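Local coordinates for protein similar to sp|P32453 Saccharomyces cerevisiae YNL315c ATP11 (Candida glabrata CBS 138, PDB 2P4F) that probably acts as a mitochondrial assembly chaperone that binds the unassembled beta subunit of the F1-ATPase, at residues Q117-L122 against M229-G234; Q145-Y150 against V184-A189; K100-Y105 against L221-D226. One frame throughout, in Å; residues are numbered along the deposited sequence.

Contact 1 (Q117-L122 against M229-G234); sequences QEVEFL and MVLMNG
V119 meets M229 and L231 through one methyl, CG1, and this branch makes the side-chain contact between helix 116-126 and strand 229-236. CG1 is anti to the backbone N of V119 (chi1 174°), which carries it off the helix toward the strand. There it finds L231 CD1 at 3.9 Å, the leucine side chain coming in at about a right angle to the valine. M229 reaches the same methyl by a different route. Its chain leaves the strand extended and then bends at the sulfur (chi3 86°), which brings CE back to within 4.2 Å of V119 CG1. The two side chains cross obliquely, methyl against methyl. The bent end also lies 4.3 Å from the backbone nitrogen of E120, measured from M229 CE, so the methionine tip rests against the helix surface as well as the valine. Next to it on the strand side, L231 CD2 is 4.1 Å from M229 CE; residues two apart on one strand thus present a joint apolar surface to V119.

E120 lies at the margin of this patch, its carboxylate held by a salt bridge to R124 one turn further along the helix. The helix and strand segments run almost parallel, 6° apart, with their axes 10.4 Å from each other. Strand 229-236 is bonded by its backbone to strand 133-139 on one side and to strand 215-220 on the other. W123, from the same helix, donates its NE1 to M232 O, and V137 of strand 133-139 packs against E120, M229 and L231.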
loop_
_atom_site.group_PDB
_atom_site.type_symbol
_atom_site.label_atom_id
_atom_site.label_comp_id
_atom_site.label_asym_id
_atom_site.label_seq_id
_atom_site.Cartn_x
_atom_site.Cartn_y
_atom_site.Cartn_z
ATOM N N GLN A 117 20.889 6.056 5.111
ATOM C CA GLN A 117 20.734 7.162 4.148
ATOM C C GLN A 117 21.269 6.767 2.781
ATOM O O GLN A 117 20.655 7.086 1.776
ATOM C CB GLN A 117 21.456 8.422 4.655
ATOM C CG GLN A 117 21.405 9.538 3.624
ATOM C CD GLN A 117 21.715 10.920 4.146
ATOM O OE1 GLN A 117 20.828 11.670 4.559
ATOM N NE2 GLN A 117 23.005 11.253 4.080
ATOM N N GLU A 118 22.420 6.079 2.793
ATOM C CA GLU A 118 22.976 5.638 1.486
ATOM C C GLU A 118 22.034 4.675 0.799
ATOM O O GLU A 118 21.839 4.796 -0.409
ATOM C CB GLU A 118 24.326 4.969 1.748
ATOM C CG GLU A 118 25.348 6.090 2.109
ATOM C CD GLU A 118 26.646 5.533 2.668
ATOM O OE1 GLU A 118 26.745 4.416 3.218
ATOM O OE2 GLU A 118 27.654 6.289 2.562
ATOM N N VAL A 119 21.432 3.730 1.536
ATOM C CA VAL A 119 20.449 2.847 0.901
ATOM C C VAL A 119 19.271 3.639 0.350
ATOM O O VAL A 119 18.804 3.373 -0.783
ATOM C CB VAL A 119 19.912 1.809 1.902
ATOM C CG1 VAL A 119 18.753 0.978 1.271
ATOM C CG2 VAL A 119 21.078 0.885 2.338
ATOM N N GLU A 120 18.776 4.608 1.140
ATOM C CA GLU A 120 17.665 5.454 0.677
ATOM C C GLU A 120 18.056 6.205 -0.586
ATOM O O GLU A 120 17.249 6.273 -1.531
ATOM C CB GLU A 120 17.193 6.417 1.753
ATOM C CG GLU A 120 16.078 7.323 1.238
ATOM C CD GLU A 120 15.369 8.115 2.327
ATOM O OE1 GLU A 120 15.636 7.897 3.538
ATOM O OE2 GLU A 120 14.524 8.998 2.001
ATOM N N PHE A 121 19.288 6.739 -0.656
ATOM C CA PHE A 121 19.699 7.453 -1.900
ATOM C C PHE A 121 19.663 6.531 -3.095
ATOM O O PHE A 121 19.197 6.861 -4.182
ATOM C CB PHE A 121 21.123 7.961 -1.712
ATOM C CG PHE A 121 21.218 9.177 -0.777
ATOM C CD1 PHE A 121 20.130 9.893 -0.301
ATOM C CD2 PHE A 121 22.477 9.565 -0.382
ATOM C CE1 PHE A 121 20.325 10.976 0.532
ATOM C CE2 PHE A 121 22.683 10.678 0.409
ATOM C CZ PHE A 121 21.594 11.400 0.876
ATOM N N LEU A 122 20.193 5.320 -2.873
ATOM C CA LEU A 122 20.246 4.382 -4.022
ATOM C C LEU A 122 18.864 3.976 -4.486
ATOM O O LEU A 122 18.618 3.807 -5.666
ATOM C CB LEU A 122 21.026 3.118 -3.665
ATOM C CG LEU A 122 22.534 3.308 -3.475
ATOM C CD1 LEU A 122 23.096 1.976 -2.997
ATOM C CD2 LEU A 122 23.155 3.762 -4.807
ATOM N N MET A 229 14.196 -0.537 8.312
ATOM C CA MET A 229 13.744 0.136 7.111
ATOM C C MET A 229 12.926 -0.745 6.202
ATOM O O MET A 229 13.295 -1.913 6.060
ATOM C CB MET A 229 14.979 0.539 6.252
ATOM C CG MET A 229 15.876 1.615 6.774
ATOM S SD MET A 229 17.274 1.663 5.590
ATOM C CE MET A 229 16.582 2.782 4.377
ATOM N N VAL A 230 11.875 -0.185 5.622
ATOM C CA VAL A 230 11.086 -0.864 4.578
ATOM C C VAL A 230 11.201 -0.048 3.318
ATOM O O VAL A 230 11.000 1.193 3.391
ATOM C CB VAL A 230 9.603 -1.013 5.017
ATOM C CG1 VAL A 230 8.738 -1.534 3.896
ATOM C CG2 VAL A 230 9.584 -1.910 6.253
ATOM N N LEU A 231 11.525 -0.644 2.197
ATOM C CA LEU A 231 11.670 0.100 0.927
ATOM C C LEU A 231 10.403 -0.145 0.123
ATOM O O LEU A 231 9.994 -1.324 -0.053
ATOM C CB LEU A 231 12.906 -0.412 0.181
ATOM C CG LEU A 231 14.238 -0.060 0.893
ATOM C CD1 LEU A 231 15.336 -0.441 -0.104
ATOM C CD2 LEU A 231 14.331 1.358 1.307
ATOM N N MET A 232 9.775 0.937 -0.373
ATOM C CA MET A 232 8.532 0.792 -1.147
ATOM C C MET A 232 8.687 1.241 -2.564
ATOM O O MET A 232 9.350 2.287 -2.746
ATOM C CB MET A 232 7.443 1.657 -0.463
ATOM C CG MET A 232 6.087 1.475 -1.137
ATOM S SD MET A 232 4.920 2.779 -0.598
ATOM C CE MET A 232 5.403 4.064 -1.755
ATOM N N ASN A 233 8.200 0.482 -3.518
ATOM C CA ASN A 233 8.169 0.939 -4.903
ATOM C C ASN A 233 6.768 0.632 -5.429
ATOM O O ASN A 233 6.268 -0.468 -5.234
ATOM C CB ASN A 233 9.231 0.312 -5.809
ATOM C CG ASN A 233 9.183 -1.201 -5.811
ATOM O OD1 ASN A 233 9.566 -1.805 -4.810
ATOM N ND2 ASN A 233 8.775 -1.921 -6.848
ATOM N N GLY A 234 6.136 1.593 -6.083
ATOM C CA GLY A 234 4.844 1.290 -6.695
ATOM C C GLY A 234 4.824 1.877 -8.074
ATOM O O GLY A 234 5.630 2.763 -8.444
#

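Contact 2 (Q145-Y150 against V184-A189); sequences QGMYKY and VQWQFA
Helix 140-153 lies against the antiparallel half barrel, and here it meets strand 179-190 through two side-by-side pairs, M147 with W186 and Y148 with F188. The first is a Met-aromatic contact. M147 SD approaches the six-membered ring of W186 obliquely, 5.1 Å from its centroid, with W186 CH2 and CZ2 both 4.0 Å from M147 SD. The methylene before the sulfur shares the load, with M147 CG 4.1 Å from W186 CZ2. The terminal methyl takes no part: the last torsion is nearly eclipsed (chi3 13°), which folds CE back toward the methionine's own CB and leaves sulfur and CG to face the indole.

In the fold, this helix joins the two outermost strands of the sheet, 133-139 and 156-162, and strand 179-190 is the inner neighbour of the latter. W186 has further partners: Y258 meets it edge-to-face, and V254 of helix 244-257 packs on it; V194 of the adjoining strand touches both W186 and F188.

The second pair joins two rings rim to rim. The CB of Y148 points away from the strand, yet its CG is anti to the backbone N (chi1 -167°), and the ring swings back far enough to put Y148 CE1 3.5 Å from F188 CE1. That phenylalanine atom lies at the tyrosine edge, in plane. The ring planes are only 20° apart, but with centroids 5.9 Å from each other neither ring sits over the other, so this is not a stack. Besides F188, the tyrosine packs on Y140 of its own helix.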
loop_
_atom_site.group_PDB
_atom_site.type_symbol
_atom_site.label_atom_id
_atom_site.label_comp_id
_atom_site.label_asym_id
_atom_site.label_seq_id
_atom_site.Cartn_x
_atom_site.Cartn_y
_atom_site.Cartn_z
ATOM N N GLN A 145 5.239 -2.010 10.736
ATOM C CA GLN A 145 4.870 -3.221 11.468
ATOM C C GLN A 145 3.389 -3.255 11.816
ATOM O O GLN A 145 2.728 -4.306 11.695
ATOM C CB GLN A 145 5.734 -3.316 12.729
ATOM C CG GLN A 145 5.466 -4.563 13.538
ATOM C CD GLN A 145 6.520 -4.736 14.629
ATOM O OE1 GLN A 145 6.914 -3.807 15.338
ATOM N NE2 GLN A 145 7.020 -5.954 14.760
ATOM N N GLY A 146 2.857 -2.119 12.285
ATOM C CA GLY A 146 1.451 -2.122 12.685
ATOM C C GLY A 146 0.577 -2.269 11.463
ATOM O O GLY A 146 -0.457 -2.974 11.503
ATOM N N MET A 147 0.953 -1.630 10.349
ATOM C CA MET A 147 0.162 -1.760 9.115
ATOM C C MET A 147 0.166 -3.210 8.640
ATOM O O MET A 147 -0.847 -3.803 8.231
ATOM C CB MET A 147 0.721 -0.795 8.052
ATOM C CG MET A 147 -0.090 -0.934 6.778
ATOM S SD MET A 147 0.159 0.505 5.693
ATOM C CE MET A 147 1.589 1.252 6.478
ATOM N N TYR A 148 1.338 -3.848 8.718
ATOM C CA TYR A 148 1.501 -5.253 8.329
ATOM C C TYR A 148 0.571 -6.161 9.131
ATOM O O TYR A 148 -0.065 -7.075 8.608
ATOM C CB TYR A 148 2.962 -5.639 8.610
ATOM C CG TYR A 148 3.493 -6.919 8.049
ATOM C CD1 TYR A 148 2.805 -7.741 7.161
ATOM C CD2 TYR A 148 4.765 -7.346 8.421
ATOM C CE1 TYR A 148 3.331 -8.920 6.667
ATOM C CE2 TYR A 148 5.282 -8.503 7.917
ATOM C CZ TYR A 148 4.594 -9.288 7.052
ATOM O OH TYR A 148 5.190 -10.443 6.598
ATOM N N LYS A 149 0.476 -5.875 10.431
ATOM C CA LYS A 149 -0.349 -6.749 11.296
ATOM C C LYS A 149 -1.817 -6.616 10.895
ATOM O O LYS A 149 -2.525 -7.642 10.783
ATOM C CB LYS A 149 -0.053 -6.424 12.765
ATOM C CG LYS A 149 1.264 -7.037 13.276
ATOM C CD LYS A 149 2.448 -7.011 12.350
ATOM C CE LYS A 149 3.764 -7.488 12.910
ATOM N NZ LYS A 149 4.329 -8.681 12.226
ATOM N N TYR A 150 -2.253 -5.372 10.643
ATOM C CA TYR A 150 -3.664 -5.215 10.232
ATOM C C TYR A 150 -3.871 -5.780 8.836
ATOM O O TYR A 150 -4.970 -6.297 8.574
ATOM C CB TYR A 150 -4.066 -3.753 10.241
ATOM C CG TYR A 150 -4.428 -3.250 11.623
ATOM C CD1 TYR A 150 -5.670 -3.604 12.161
ATOM C CD2 TYR A 150 -3.586 -2.452 12.364
ATOM C CE1 TYR A 150 -6.073 -3.179 13.419
ATOM C CE2 TYR A 150 -3.971 -2.003 13.639
ATOM C CZ TYR A 150 -5.201 -2.378 14.131
ATOM O OH TYR A 150 -5.624 -1.974 15.368
ATOM N N VAL A 184 -8.844 -2.583 -2.588
ATOM C CA VAL A 184 -7.487 -2.635 -2.063
ATOM C C VAL A 184 -7.218 -4.063 -1.653
ATOM O O VAL A 184 -8.034 -4.583 -0.845
ATOM C CB VAL A 184 -7.339 -1.710 -0.837
ATOM C CG1 VAL A 184 -5.950 -1.853 -0.204
ATOM C CG2 VAL A 184 -7.648 -0.264 -1.226
ATOM N N GLN A 185 -6.184 -4.719 -2.137
ATOM C CA GLN A 185 -5.913 -6.089 -1.708
ATOM C C GLN A 185 -4.432 -6.173 -1.300
ATOM O O GLN A 185 -3.564 -5.810 -2.098
ATOM C CB GLN A 185 -6.205 -7.139 -2.825
ATOM C CG GLN A 185 -6.172 -8.570 -2.236
ATOM C CD GLN A 185 -6.578 -9.625 -3.252
ATOM O OE1 GLN A 185 -6.800 -9.323 -4.463
ATOM N NE2 GLN A 185 -6.679 -10.863 -2.771
ATOM N N TRP A 186 -4.206 -6.699 -0.098
ATOM C CA TRP A 186 -2.851 -7.005 0.341
ATOM C C TRP A 186 -2.525 -8.452 -0.005
ATOM O O TRP A 186 -3.347 -9.349 0.264
ATOM C CB TRP A 186 -2.731 -6.803 1.836
ATOM C CG TRP A 186 -2.798 -5.374 2.268
ATOM C CD1 TRP A 186 -3.911 -4.648 2.634
ATOM C CD2 TRP A 186 -1.687 -4.483 2.390
ATOM N NE1 TRP A 186 -3.567 -3.345 2.974
ATOM C CE2 TRP A 186 -2.193 -3.238 2.832
ATOM C CE3 TRP A 186 -0.298 -4.640 2.160
ATOM C CZ2 TRP A 186 -1.368 -2.141 3.056
ATOM C CZ3 TRP A 186 0.500 -3.537 2.393
ATOM C CH2 TRP A 186 -0.014 -2.306 2.833
ATOM N N GLN A 187 -1.387 -8.654 -0.607
ATOM C CA GLN A 187 -0.932 -9.981 -1.004
ATOM C C GLN A 187 0.447 -10.227 -0.400
ATOM O O GLN A 187 1.376 -9.380 -0.531
ATOM C CB GLN A 187 -0.889 -10.104 -2.533
ATOM C CG GLN A 187 -2.307 -10.026 -3.063
ATOM C CD GLN A 187 -2.457 -10.815 -4.333
ATOM O OE1 GLN A 187 -1.545 -10.789 -5.175
ATOM N NE2 GLN A 187 -3.596 -11.484 -4.409
ATOM N N PHE A 188 0.601 -11.355 0.260
ATOM C CA PHE A 188 1.849 -11.682 0.967
ATOM C C PHE A 188 2.619 -12.593 0.035
ATOM O O PHE A 188 2.323 -13.777 -0.057
ATOM C CB PHE A 188 1.490 -12.277 2.348
ATOM C CG PHE A 188 0.698 -11.190 3.082
ATOM C CD1 PHE A 188 1.353 -10.177 3.760
ATOM C CD2 PHE A 188 -0.679 -11.160 3.043
ATOM C CE1 PHE A 188 0.679 -9.132 4.383
ATOM C CE2 PHE A 188 -1.386 -10.131 3.646
ATOM C CZ PHE A 188 -0.701 -9.117 4.288
ATOM N N ALA A 189 3.568 -12.043 -0.700
ATOM C CA ALA A 189 4.244 -12.773 -1.754
ATOM C C ALA A 189 5.294 -13.665 -1.122
ATOM O O ALA A 189 5.501 -14.829 -1.493
ATOM C CB ALA A 189 4.893 -11.766 -2.706
#

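Contact 3 (K100-Y105 against L221-D226); sequences KTLDDY and LDLAND
The carboxylate of D222 lies across the CB of L102, flat against it rather than end on. The nearest of its atoms is D222 OD2, 3.5 Å from L102 CB, but the carbon is close behind, with D222 CG 3.7 Å from the same atom. At the oxygens the group is held by two waters. One donates to D222 OD1 at 2.7 Å and is tilted out of the carboxylate plane to the side where L102 lies; the other donates to D222 OD2, also at 2.7 Å, from close to the plane. The carboxylate of D104 is gripped differently: T101 N donates to D104 OD2 over 2.8 Å, on the anti side and 21° out of the plane.

That last bond ties the T101 amide to the residue three positions on, while the T101 hydroxyl pairs with the water on D222 OD1. The same water accepts from D103 N, while the water on D222 OD2 accepts from L102 N. Amides at the start of the short, weakly bonded helix 102-105 are thereby satisfied through water by an acid from the turn that follows strand 215-220. A negative charge near this helix start would probably be electrostatically favourable.

Further along L102 the contact turns apolar. L102 has its CG anti to the backbone N (chi1 -178°), and this sends the branch past D222 toward the next residue, where L102 CD2 lies 4.0 Å from L223 CG. The two leucines cross at about a right angle. L223, at the N-cap position of helix 224-227, also packs on V119 of helix 116-126. W123 of that helix packs against L102, and N192 touches D222.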
loop_
_atom_site.group_PDB
_atom_site.type_symbol
_atom_site.label_atom_id
_atom_site.label_comp_id
_atom_site.label_asym_id
_atom_site.label_seq_id
_atom_site.Cartn_x
_atom_site.Cartn_y
_atom_site.Cartn_z
ATOM N N LYS A 100 9.422 -10.006 -8.055
ATOM C CA LYS A 100 10.750 -9.457 -7.827
ATOM C C LYS A 100 10.927 -9.136 -6.355
ATOM O O LYS A 100 10.004 -8.622 -5.713
ATOM C CB LYS A 100 11.017 -8.210 -8.681
ATOM C CG LYS A 100 11.054 -8.677 -10.134
ATOM C CD LYS A 100 11.740 -7.677 -11.013
ATOM C CE LYS A 100 11.470 -8.060 -12.458
ATOM N NZ LYS A 100 11.275 -6.830 -13.259
ATOM N N THR A 101 12.070 -9.470 -5.820
ATOM C CA THR A 101 12.407 -9.085 -4.465
ATOM C C THR A 101 13.438 -7.966 -4.440
ATOM O O THR A 101 13.879 -7.546 -5.531
ATOM C CB THR A 101 12.951 -10.286 -3.652
ATOM O OG1 THR A 101 14.242 -10.646 -4.150
ATOM C CG2 THR A 101 12.019 -11.477 -3.770
ATOM N N LEU A 102 13.777 -7.507 -3.235
ATOM C CA LEU A 102 14.685 -6.365 -3.186
ATOM C C LEU A 102 15.978 -6.653 -3.931
ATOM O O LEU A 102 16.481 -5.739 -4.627
ATOM C CB LEU A 102 14.940 -5.980 -1.721
ATOM C CG LEU A 102 15.847 -4.745 -1.566
ATOM C CD1 LEU A 102 15.305 -3.511 -2.327
ATOM C CD2 LEU A 102 15.984 -4.408 -0.100
ATOM N N ASP A 103 16.477 -7.900 -3.784
ATOM C CA ASP A 103 17.770 -8.228 -4.434
ATOM C C ASP A 103 17.745 -8.069 -5.947
ATOM O O ASP A 103 18.777 -7.880 -6.615
ATOM C CB ASP A 103 18.129 -9.659 -4.061
ATOM C CG ASP A 103 19.566 -10.027 -4.389
ATOM O OD1 ASP A 103 20.528 -9.421 -3.869
ATOM O OD2 ASP A 103 19.703 -10.984 -5.184
ATOM N N ASP A 104 16.558 -8.195 -6.566
ATOM C CA ASP A 104 16.435 -7.976 -8.005
ATOM C C ASP A 104 16.583 -6.516 -8.405
ATOM O O ASP A 104 16.803 -6.195 -9.575
ATOM C CB ASP A 104 15.058 -8.478 -8.464
ATOM C CG ASP A 104 14.914 -9.985 -8.295
ATOM O OD1 ASP A 104 15.867 -10.715 -8.706
ATOM O OD2 ASP A 104 13.883 -10.461 -7.761
ATOM N N TYR A 105 16.460 -5.586 -7.464
ATOM C CA TYR A 105 16.593 -4.171 -7.756
ATOM C C TYR A 105 17.907 -3.604 -7.230
ATOM O O TYR A 105 18.549 -2.803 -7.919
ATOM C CB TYR A 105 15.452 -3.399 -7.084
ATOM C CG TYR A 105 14.056 -3.817 -7.490
ATOM C CD1 TYR A 105 13.658 -3.817 -8.818
ATOM C CD2 TYR A 105 13.115 -4.153 -6.526
ATOM C CE1 TYR A 105 12.358 -4.188 -9.211
ATOM C CE2 TYR A 105 11.826 -4.519 -6.889
ATOM C CZ TYR A 105 11.448 -4.540 -8.202
ATOM O OH TYR A 105 10.155 -4.891 -8.563
ATOM N N LEU A 221 10.918 -5.970 2.899
ATOM C CA LEU A 221 11.239 -6.019 4.328
ATOM C C LEU A 221 12.622 -6.567 4.620
ATOM O O LEU A 221 12.986 -6.810 5.759
ATOM C CB LEU A 221 10.201 -6.940 5.034
ATOM C CG LEU A 221 8.728 -6.631 4.740
ATOM C CD1 LEU A 221 7.901 -7.550 5.636
ATOM C CD2 LEU A 221 8.386 -5.169 4.909
ATOM N N ASP A 222 13.440 -6.797 3.589
ATOM C CA ASP A 222 14.730 -7.439 3.673
ATOM C C ASP A 222 15.661 -6.695 4.634
ATOM O O ASP A 222 16.566 -7.362 5.199
ATOM C CB ASP A 222 15.376 -7.503 2.279
ATOM C CG ASP A 222 14.436 -8.117 1.250
ATOM O OD1 ASP A 222 14.847 -9.193 0.690
ATOM O OD2 ASP A 222 13.346 -7.565 0.913
ATOM N N LEU A 223 15.516 -5.377 4.776
ATOM C CA LEU A 223 16.404 -4.614 5.657
ATOM C C LEU A 223 15.718 -4.246 6.951
ATOM O O LEU A 223 16.183 -3.393 7.757
ATOM C CB LEU A 223 16.817 -3.310 4.927
ATOM C CG LEU A 223 17.440 -3.578 3.562
ATOM C CD1 LEU A 223 17.902 -2.244 2.939
ATOM C CD2 LEU A 223 18.545 -4.598 3.686
ATOM N N ALA A 224 14.551 -4.837 7.206
ATOM C CA ALA A 224 13.776 -4.447 8.374
ATOM C C ALA A 224 14.516 -4.847 9.648
ATOM O O ALA A 224 14.611 -4.085 10.608
ATOM C CB ALA A 224 12.388 -5.091 8.371
ATOM N N ASN A 225 15.065 -6.063 9.692
ATOM C CA ASN A 225 15.729 -6.478 10.945
ATOM C C ASN A 225 17.040 -5.757 11.150
ATOM O O ASN A 225 17.443 -5.399 12.266
ATOM C CB ASN A 225 15.894 -8.002 10.880
ATOM C CG ASN A 225 14.558 -8.707 11.071
ATOM O OD1 ASN A 225 13.680 -8.195 11.780
ATOM N ND2 ASN A 225 14.356 -9.870 10.441
ATOM N N ASP A 226 17.827 -5.492 10.118
ATOM C CA ASP A 226 19.137 -4.896 10.381
ATOM C C ASP A 226 19.118 -3.370 10.413
ATOM O O ASP A 226 19.952 -2.799 11.151
ATOM C CB ASP A 226 20.192 -5.252 9.347
ATOM C CG ASP A 226 20.151 -6.639 8.775
ATOM O OD1 ASP A 226 20.571 -7.622 9.437
ATOM O OD2 ASP A 226 19.698 -6.761 7.605
HETATM O O HOH W 1 15.717 -9.866 -1.814
HETATM O O HOH W 2 11.740 -8.136 -1.175
#

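How the contacts relate
Reading from the N terminus, residues 100-105 open contact 3 and residues 117-122 open contact 1. The chain then forms edge strand 133-139 and reaches 145-150, whose loop closes first, at 184-189, as contact 2. This local closure is nested inside both longer loops. Contact 3 closes at 221-226 and contact 1 just afterwards at 229-234, so these two cross. Contacts 1 and 3 have centres about 10 Å apart and touch, L231 CD1 lying 3.8 Å from L102 CD1. Contact 2 meets contact 3 where Y148 packs on L221. Contacts 1 and 2 pack helices 116-126 and 140-153 on strands of the sheet, while contact 3 joins 100-105 to the connection between strands 215-220 and 229-236.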